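Local coordinates for protein endoglucanase (Fervidobacterium pennivorans DSM 9078, PDB 6KDD) that probably hydrolyses beta-glucosidic links in cellulose-like glucans, working as a TIM-barrel glycoside hydrolase of family 5, at residues 14-19 with 133-138; 22-27 with 56-61; 98-103 with 137-142. All blocks are in the same frame, centred on the assembly; numbering follows the deposited sequence.

Interaction 1: 14-19 with 133-138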
# COMPACT_ATOMS: atom_id res chain seq x y z
N LEU A 14 10.96 11.23 -8.98
CA LEU A 14 9.71 11.98 -9.01
C LEU A 14 8.93 11.60 -10.26
O LEU A 14 7.71 11.63 -10.25
CB LEU A 14 10.01 13.49 -8.98
CG LEU A 14 9.92 14.17 -7.60
CD1 LEU A 14 10.98 13.67 -6.64
CD2 LEU A 14 10.05 15.69 -7.76
N GLU A 15 9.66 11.29 -11.35
CA GLU A 15 8.99 10.95 -12.59
C GLU A 15 8.35 9.56 -12.47
O GLU A 15 7.26 9.35 -13.01
CB GLU A 15 9.93 11.18 -13.79
CG GLU A 15 10.14 12.66 -14.09
CD GLU A 15 8.94 13.28 -14.80
OE1 GLU A 15 8.63 12.83 -15.93
OE2 GLU A 15 8.29 14.19 -14.24
N TYR A 16 9.00 8.66 -11.71
CA TYR A 16 8.47 7.33 -11.40
C TYR A 16 7.20 7.41 -10.53
O TYR A 16 6.21 6.72 -10.79
CB TYR A 16 9.53 6.45 -10.74
CG TYR A 16 10.51 5.87 -11.74
CD1 TYR A 16 10.16 4.79 -12.53
CD2 TYR A 16 11.75 6.47 -11.94
CE1 TYR A 16 11.04 4.29 -13.48
CE2 TYR A 16 12.64 5.98 -12.88
CZ TYR A 16 12.28 4.89 -13.66
OH TYR A 16 13.15 4.41 -14.59
N ASN A 17 7.23 8.31 -9.53
CA ASN A 17 6.10 8.49 -8.64
C ASN A 17 4.90 8.87 -9.48
O ASN A 17 3.77 8.46 -9.21
CB ASN A 17 6.34 9.60 -7.62
CG ASN A 17 5.40 9.50 -6.44
OD1 ASN A 17 5.06 8.39 -6.01
ND2 ASN A 17 5.00 10.65 -5.89
N LYS A 18 5.15 9.69 -10.50
CA LYS A 18 4.08 10.08 -11.40
C LYS A 18 3.48 8.89 -12.15
O LYS A 18 2.36 9.01 -12.63
CB LYS A 18 4.54 11.15 -12.39
CG LYS A 18 4.61 12.55 -11.79
CD LYS A 18 5.35 13.55 -12.67
CE LYS A 18 5.78 14.76 -11.87
NZ LYS A 18 5.69 16.00 -12.69
N ILE A 19 4.20 7.76 -12.32
CA ILE A 19 3.52 6.67 -13.02
C ILE A 19 2.76 5.78 -12.03
O ILE A 19 2.04 4.89 -12.46
CB ILE A 19 4.40 5.87 -14.00
CG1 ILE A 19 5.46 5.03 -13.27
CG2 ILE A 19 4.97 6.76 -15.11
CD1 ILE A 19 5.92 3.84 -14.07
N TYR A 133 12.02 -7.88 -15.12
CA TYR A 133 10.73 -7.26 -15.38
C TYR A 133 10.87 -5.79 -15.76
O TYR A 133 11.80 -5.12 -15.33
CB TYR A 133 9.80 -7.44 -14.17
CG TYR A 133 8.95 -8.67 -14.35
CD1 TYR A 133 9.54 -9.90 -14.65
CD2 TYR A 133 7.57 -8.60 -14.37
CE1 TYR A 133 8.79 -11.03 -14.93
CE2 TYR A 133 6.80 -9.73 -14.64
CZ TYR A 133 7.42 -10.96 -14.88
OH TYR A 133 6.69 -12.08 -15.13
N PRO A 134 9.90 -5.23 -16.50
CA PRO A 134 9.91 -3.81 -16.89
C PRO A 134 9.95 -2.86 -15.68
O PRO A 134 9.67 -3.27 -14.56
CB PRO A 134 8.64 -3.59 -17.73
CG PRO A 134 7.99 -4.94 -17.88
CD PRO A 134 8.72 -5.93 -16.99
N GLU A 135 10.32 -1.60 -15.92
CA GLU A 135 10.55 -0.63 -14.85
C GLU A 135 9.25 -0.24 -14.12
O GLU A 135 9.28 0.39 -13.06
CB GLU A 135 11.26 0.62 -15.39
CG GLU A 135 10.45 1.48 -16.34
CD GLU A 135 11.20 2.76 -16.73
OE1 GLU A 135 10.58 3.66 -17.32
OE2 GLU A 135 12.42 2.87 -16.40
N ASN A 136 8.09 -0.56 -14.69
CA ASN A 136 6.84 -0.16 -14.06
C ASN A 136 6.32 -1.23 -13.08
O ASN A 136 5.13 -1.18 -12.71
CB ASN A 136 5.80 0.28 -15.11
CG ASN A 136 5.50 -0.80 -16.13
OD1 ASN A 136 6.32 -1.66 -16.39
ND2 ASN A 136 4.30 -0.79 -16.66
N LEU A 137 7.16 -2.21 -12.71
CA LEU A 137 6.94 -3.06 -11.55
C LEU A 137 7.84 -2.52 -10.44
O LEU A 137 9.08 -2.46 -10.61
CB LEU A 137 7.32 -4.52 -11.87
CG LEU A 137 7.35 -5.44 -10.64
CD1 LEU A 137 5.93 -5.54 -10.05
CD2 LEU A 137 7.96 -6.82 -10.96
N PHE A 138 7.22 -2.04 -9.37
CA PHE A 138 7.95 -1.54 -8.21
C PHE A 138 7.85 -2.53 -7.06
O PHE A 138 6.88 -3.32 -6.98
CB PHE A 138 7.41 -0.19 -7.73
CG PHE A 138 7.39 0.98 -8.68
CD1 PHE A 138 7.99 0.93 -9.95
CD2 PHE A 138 6.76 2.15 -8.29
CE1 PHE A 138 7.91 2.01 -10.82
CE2 PHE A 138 6.71 3.25 -9.15
CZ PHE A 138 7.31 3.18 -10.40
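Tyr16 reaches from helix 13-20 to Glu135 and Phe138, pinning the N-terminal helix of this TIM barrel to the turn from which strand 137-140 sets out. The contact lies at the N-terminal end of the barrel, the end opposite to the one where enzymes of this fold carry their active sites, and it illustrates how one tyrosine can serve a polar and an apolar neighbour at once. Its hydroxyl donates to Glu135 OE2 in a very short hydrogen bond, Tyr16 OH to OE2 2.5 Å. The carboxylate oxygen comes to the edge of the phenol ring, in its plane, while the carboxylate itself stands nearly upright to it, the two planes 76° apart. Glu135 can reach this far because its chain is extended beyond CG and springs from the first corner of a type I turn, Pro134 to Leu137.

Nearer the root of the same ring, Tyr16 CD1 lies 3.9 Å from Phe138 CZ, which sits at the ring's edge, close to its plane. Phe138 CG stands beside its own backbone N (chi1 -58°), and the ring comes up under the last turn of the helix, with Ile173 also packed against it. Ile19 adds a second apolar arm: CG1 is 3.9 Å from Phe138 CZ, and CD1 runs on across Asn136 to touch its CB at 3.7 Å. Deeper in the barrel floor, Asn17 bonds to Ser289 and Ile256. The carbonyl of Tyr16 takes the N-H of Ile19 and also meets the phenylalanine rim edge-on, Tyr16 O lying in the ring plane 3.7 Å from Phe138 CZ.

Interaction 2: 22-27 with 56-61; sequences KGVNIG and DSVRIP
Asn25 and Arg59 run side by side from neighbouring parallel strands into the barrel interior, and Arg59 NH1 donates to Asn25 OD1 at 2.9 Å. The bond leaves in the guanidinium plane, yet the amide is turned 87° against that plane. Beneath this pair the backbones form a parallel ladder, with Arg59 N to Val24 O at 3.0 Å and Ile26 N to Arg59 O at 2.9 Å. At the strand starts Lys22 is held at both its backbone polar atoms: its O accepts from Asp56 N and Ser57 N, and its N gives a nearly straight bond (176°) to the anti lone pair of Asp56 OD2. Ser57 OG, bonded to Ile20 O, sits 3.2 Å from Gly23 CA, which leaves no room there for a side chain.

On the outer face Val24 and Val58 turn to helix 45-53, the connection of this beta-alpha-beta unit, while Ile26 CG1 presses tightly on Ile60 CD1 at 3.4 Å. Past the strands, a water donates to both Ile26 O and Pro61 O.

Further out, Asn25 ND2 is fixed by Gly259 O and Tyr292 O, and Arg59 forms salt bridges with Glu140 and Glu260. Gripped by an amide oxygen and two carboxylates, the buried guanidinium is probably fixed in its rotation.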
# COMPACT_ATOMS: atom_id res chain seq x y z
N LYS A 22 -2.80 7.57 -10.12
CA LYS A 22 -4.06 7.19 -9.49
C LYS A 22 -4.08 5.66 -9.34
O LYS A 22 -4.03 4.96 -10.35
CB LYS A 22 -5.22 7.59 -10.40
CG LYS A 22 -5.26 9.05 -10.85
CD LYS A 22 -6.55 9.29 -11.65
CE LYS A 22 -6.74 10.70 -12.17
NZ LYS A 22 -6.01 11.65 -11.30
N GLY A 23 -4.19 5.17 -8.09
CA GLY A 23 -3.97 3.75 -7.86
C GLY A 23 -5.04 3.14 -6.97
O GLY A 23 -5.78 3.88 -6.29
N VAL A 24 -5.08 1.79 -6.97
CA VAL A 24 -5.99 1.10 -6.08
C VAL A 24 -5.31 -0.16 -5.54
O VAL A 24 -4.59 -0.87 -6.24
CB VAL A 24 -7.35 0.80 -6.75
CG1 VAL A 24 -7.22 -0.15 -7.94
CG2 VAL A 24 -8.40 0.31 -5.75
N ASN A 25 -5.56 -0.44 -4.27
CA ASN A 25 -5.09 -1.69 -3.70
C ASN A 25 -6.03 -2.83 -4.10
O ASN A 25 -7.24 -2.69 -3.95
CB ASN A 25 -5.08 -1.54 -2.19
CG ASN A 25 -3.88 -0.76 -1.70
OD1 ASN A 25 -2.83 -1.35 -1.42
ND2 ASN A 25 -4.08 0.53 -1.47
N ILE A 26 -5.46 -4.00 -4.44
CA ILE A 26 -6.31 -5.19 -4.49
C ILE A 26 -6.19 -5.91 -3.16
O ILE A 26 -5.28 -6.73 -3.02
CB ILE A 26 -5.87 -6.16 -5.61
CG1 ILE A 26 -5.51 -5.44 -6.92
CG2 ILE A 26 -6.87 -7.31 -5.78
CD1 ILE A 26 -6.57 -4.52 -7.41
N GLY A 27 -7.06 -5.57 -2.20
CA GLY A 27 -6.92 -6.07 -0.84
C GLY A 27 -7.86 -7.24 -0.56
O GLY A 27 -8.76 -7.57 -1.38
N ASP A 56 -4.06 4.39 -13.02
CA ASP A 56 -2.71 4.21 -13.52
C ASP A 56 -2.01 2.99 -12.93
O ASP A 56 -1.07 2.45 -13.54
CB ASP A 56 -1.84 5.42 -13.14
CG ASP A 56 -2.48 6.66 -13.72
OD1 ASP A 56 -2.76 6.62 -14.91
OD2 ASP A 56 -2.74 7.64 -12.95
N SER A 57 -2.40 2.59 -11.71
CA SER A 57 -1.58 1.63 -10.99
C SER A 57 -2.42 0.75 -10.05
O SER A 57 -3.54 1.10 -9.65
CB SER A 57 -0.51 2.36 -10.19
OG SER A 57 -1.15 3.20 -9.21
N VAL A 58 -1.82 -0.40 -9.69
CA VAL A 58 -2.39 -1.27 -8.67
C VAL A 58 -1.32 -1.63 -7.66
O VAL A 58 -0.14 -1.82 -7.98
CB VAL A 58 -2.96 -2.56 -9.30
CG1 VAL A 58 -4.31 -2.35 -10.00
CG2 VAL A 58 -1.94 -3.29 -10.17
N ARG A 59 -1.76 -1.76 -6.40
CA ARG A 59 -0.85 -2.18 -5.36
C ARG A 59 -1.37 -3.53 -4.86
O ARG A 59 -2.58 -3.72 -4.66
CB ARG A 59 -0.83 -1.18 -4.19
CG ARG A 59 -0.01 -1.67 -3.00
CD ARG A 59 0.21 -0.54 -1.99
NE ARG A 59 0.98 -0.91 -0.79
CZ ARG A 59 0.51 -1.20 0.43
NH1 ARG A 59 -0.79 -1.31 0.63
NH2 ARG A 59 1.36 -1.41 1.45
N ILE A 60 -0.45 -4.49 -4.75
CA ILE A 60 -0.84 -5.88 -4.51
C ILE A 60 -0.21 -6.32 -3.20
O ILE A 60 0.95 -6.70 -3.16
CB ILE A 60 -0.39 -6.82 -5.65
CG1 ILE A 60 -0.78 -6.31 -7.05
CG2 ILE A 60 -0.92 -8.26 -5.41
CD1 ILE A 60 -2.27 -6.37 -7.27
N PRO A 61 -0.96 -6.29 -2.09
CA PRO A 61 -0.49 -6.86 -0.84
C PRO A 61 -0.31 -8.36 -0.92
O PRO A 61 -1.18 -9.09 -1.42
CB PRO A 61 -1.66 -6.61 0.13
CG PRO A 61 -2.37 -5.37 -0.50
CD PRO A 61 -2.26 -5.62 -1.99
O HOH W 1 -3.49 -9.03 -2.75

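Interaction 3: 98-103 with 137-142; sequences VIINTH and LFFEIY
Ile100 and Phe139 lie side by side on the outward face of two neighbouring strands of the TIM barrel, Ile100 CG1 3.9 Å from Phe139 CD1. This is the tight half of the contact. The parallel ladder has straight rungs here, Phe138 N to Val98 O at 2.7 Å and Ile100 N to Phe138 O; the next, Glu140 N to Ile100 O, is short but already bent. Leu137 CD1 fills the space between Val98 and Ile100, while Ile126 of helix 112-129 and Ile165 of helix 151-168 cover this apolar layer from outside.

On the inward face Ile99 and Phe138 give way, toward the C-terminal ends, to polar side chains. Asn101 and Glu140 point the same way, their amide and carboxylate planes 61° apart, and they meet by carbon rather than by a hydrogen bond: Glu140 OE1 rests 3.5 Å from Asn101 CB. That oxygen is held by a salt bridge to Arg59, and Asn101 OD1 accepts from Ile62 N.

Beyond the bent rung the ladder slackens further, although every residue of the contact remains buried. Thr102 N reaches Glu140 O only through a weak bond of 3.4 Å, and side-chain contacts take over. His103, which packs on Pro61, has its side chain about 5 Å from a bound Tris molecule, probably from the crystallisation liquor but consistent with a pocket at the end of the barrel where family 5 enzymes keep their active sites. Tyr142 swings its ring back to Thr102 because CG stands opposite the backbone N (chi1 -171°), and its OH accepts from Phe105 N. Replacing Tyr142 by an alanine is likely to leave Phe105 N without that acceptor and to open a gap beside Thr102. Thr102 CG2 meets the phenol at its edge, in the ring plane, 4.0 Å from Tyr142 CD1.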
# COMPACT_ATOMS: atom_id res chain seq x y z
N VAL A 98 2.63 -1.54 -11.34
CA VAL A 98 2.34 -2.57 -10.34
C VAL A 98 3.30 -2.43 -9.17
O VAL A 98 4.51 -2.38 -9.36
CB VAL A 98 2.40 -4.01 -10.90
CG1 VAL A 98 2.01 -5.01 -9.81
CG2 VAL A 98 1.55 -4.21 -12.11
N ILE A 99 2.75 -2.43 -7.96
CA ILE A 99 3.55 -2.45 -6.76
C ILE A 99 3.25 -3.75 -6.03
O ILE A 99 2.08 -4.04 -5.72
CB ILE A 99 3.22 -1.25 -5.85
CG1 ILE A 99 3.54 0.06 -6.55
CG2 ILE A 99 3.97 -1.45 -4.53
CD1 ILE A 99 2.68 1.25 -6.13
N ILE A 100 4.31 -4.52 -5.78
CA ILE A 100 4.20 -5.71 -4.95
C ILE A 100 4.96 -5.46 -3.64
O ILE A 100 6.05 -4.87 -3.62
CB ILE A 100 4.71 -6.98 -5.67
CG1 ILE A 100 6.16 -6.83 -6.16
CG2 ILE A 100 3.77 -7.35 -6.82
CD1 ILE A 100 6.78 -8.17 -6.56
N ASN A 101 4.39 -5.98 -2.55
CA ASN A 101 5.02 -5.78 -1.26
C ASN A 101 5.19 -7.13 -0.54
O ASN A 101 4.89 -8.20 -1.09
CB ASN A 101 4.24 -4.77 -0.41
CG ASN A 101 2.95 -5.36 0.14
OD1 ASN A 101 2.75 -6.58 0.16
ND2 ASN A 101 2.07 -4.48 0.60
N THR A 102 5.64 -7.04 0.72
CA THR A 102 5.40 -8.07 1.70
C THR A 102 4.46 -7.46 2.76
O THR A 102 4.60 -6.30 3.11
CB THR A 102 6.72 -8.58 2.32
OG1 THR A 102 7.46 -9.18 1.25
CG2 THR A 102 6.53 -9.58 3.43
N HIS A 103 3.51 -8.26 3.25
CA HIS A 103 2.40 -7.74 4.04
C HIS A 103 1.99 -8.80 5.07
O HIS A 103 1.96 -9.99 4.75
CB HIS A 103 1.24 -7.53 3.04
CG HIS A 103 0.24 -6.45 3.33
ND1 HIS A 103 -0.75 -6.58 4.31
CD2 HIS A 103 -0.03 -5.30 2.68
CE1 HIS A 103 -1.58 -5.55 4.25
NE2 HIS A 103 -1.15 -4.75 3.28
N LEU A 137 7.16 -2.21 -12.71
CA LEU A 137 6.94 -3.06 -11.55
C LEU A 137 7.84 -2.52 -10.44
O LEU A 137 9.08 -2.46 -10.61
CB LEU A 137 7.32 -4.52 -11.87
CG LEU A 137 7.35 -5.44 -10.64
CD1 LEU A 137 5.93 -5.54 -10.05
CD2 LEU A 137 7.96 -6.82 -10.96
N PHE A 138 7.22 -2.04 -9.37
CA PHE A 138 7.95 -1.54 -8.21
C PHE A 138 7.85 -2.53 -7.06
O PHE A 138 6.88 -3.32 -6.98
CB PHE A 138 7.41 -0.19 -7.73
CG PHE A 138 7.39 0.98 -8.68
CD1 PHE A 138 7.99 0.93 -9.95
CD2 PHE A 138 6.76 2.15 -8.29
CE1 PHE A 138 7.91 2.01 -10.82
CE2 PHE A 138 6.71 3.25 -9.15
CZ PHE A 138 7.31 3.18 -10.40
N PHE A 139 8.86 -2.50 -6.17
CA PHE A 139 8.90 -3.35 -4.99
C PHE A 139 8.62 -2.49 -3.74
O PHE A 139 8.96 -1.31 -3.71
CB PHE A 139 10.27 -3.99 -4.78
CG PHE A 139 10.71 -4.96 -5.84
CD1 PHE A 139 9.80 -5.56 -6.72
CD2 PHE A 139 12.06 -5.25 -5.96
CE1 PHE A 139 10.22 -6.45 -7.71
CE2 PHE A 139 12.47 -6.14 -6.96
CZ PHE A 139 11.56 -6.74 -7.82
N GLU A 140 7.97 -3.09 -2.72
CA GLU A 140 7.71 -2.34 -1.50
C GLU A 140 8.11 -3.25 -0.35
O GLU A 140 7.56 -4.33 -0.16
CB GLU A 140 6.25 -1.86 -1.43
CG GLU A 140 5.89 -1.26 -0.06
CD GLU A 140 4.41 -0.93 0.06
OE1 GLU A 140 3.62 -1.37 -0.81
OE2 GLU A 140 4.03 -0.21 1.04
N ILE A 141 9.16 -2.87 0.39
CA ILE A 141 9.78 -3.85 1.28
C ILE A 141 8.80 -4.43 2.30
O ILE A 141 8.70 -5.64 2.48
CB ILE A 141 11.01 -3.21 1.98
CG1 ILE A 141 12.09 -2.94 0.93
CG2 ILE A 141 11.49 -4.12 3.11
CD1 ILE A 141 13.36 -2.31 1.46
N TYR A 142 8.12 -3.55 3.05
CA TYR A 142 7.21 -4.11 4.04
C TYR A 142 6.07 -3.12 4.32
O TYR A 142 6.32 -1.94 4.44
CB TYR A 142 7.96 -4.43 5.33
CG TYR A 142 7.07 -5.19 6.26
CD1 TYR A 142 6.59 -6.43 5.88
CD2 TYR A 142 6.57 -4.62 7.42
CE1 TYR A 142 5.68 -7.12 6.65
CE2 TYR A 142 5.72 -5.33 8.25
CZ TYR A 142 5.25 -6.56 7.84
OH TYR A 142 4.40 -7.28 8.61

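In the fold
From the N terminus, helix 13-20 leads directly into strand 22-25, and interaction 2 closes first, a short loop through helix 45-53 that joins the first two barrel strands. Strand 97-101 then lines up beside strand 57-60, and interaction 3 pairs it with strand 137-140 after the excursion through helices 106-110 and 112-129. Interactions 2 and 3 are therefore in series along the chain. Interaction 1 spans the longest loop, enclosing interaction 2 and ending on the same stretch as interaction 3, with which it shares Leu137 and Phe138. Across the sheet, a probable hydrogen bond from Ile60 to Ile99 links interactions 2 and 3, while interaction 1 ties the N-terminal helix to the barrel floor.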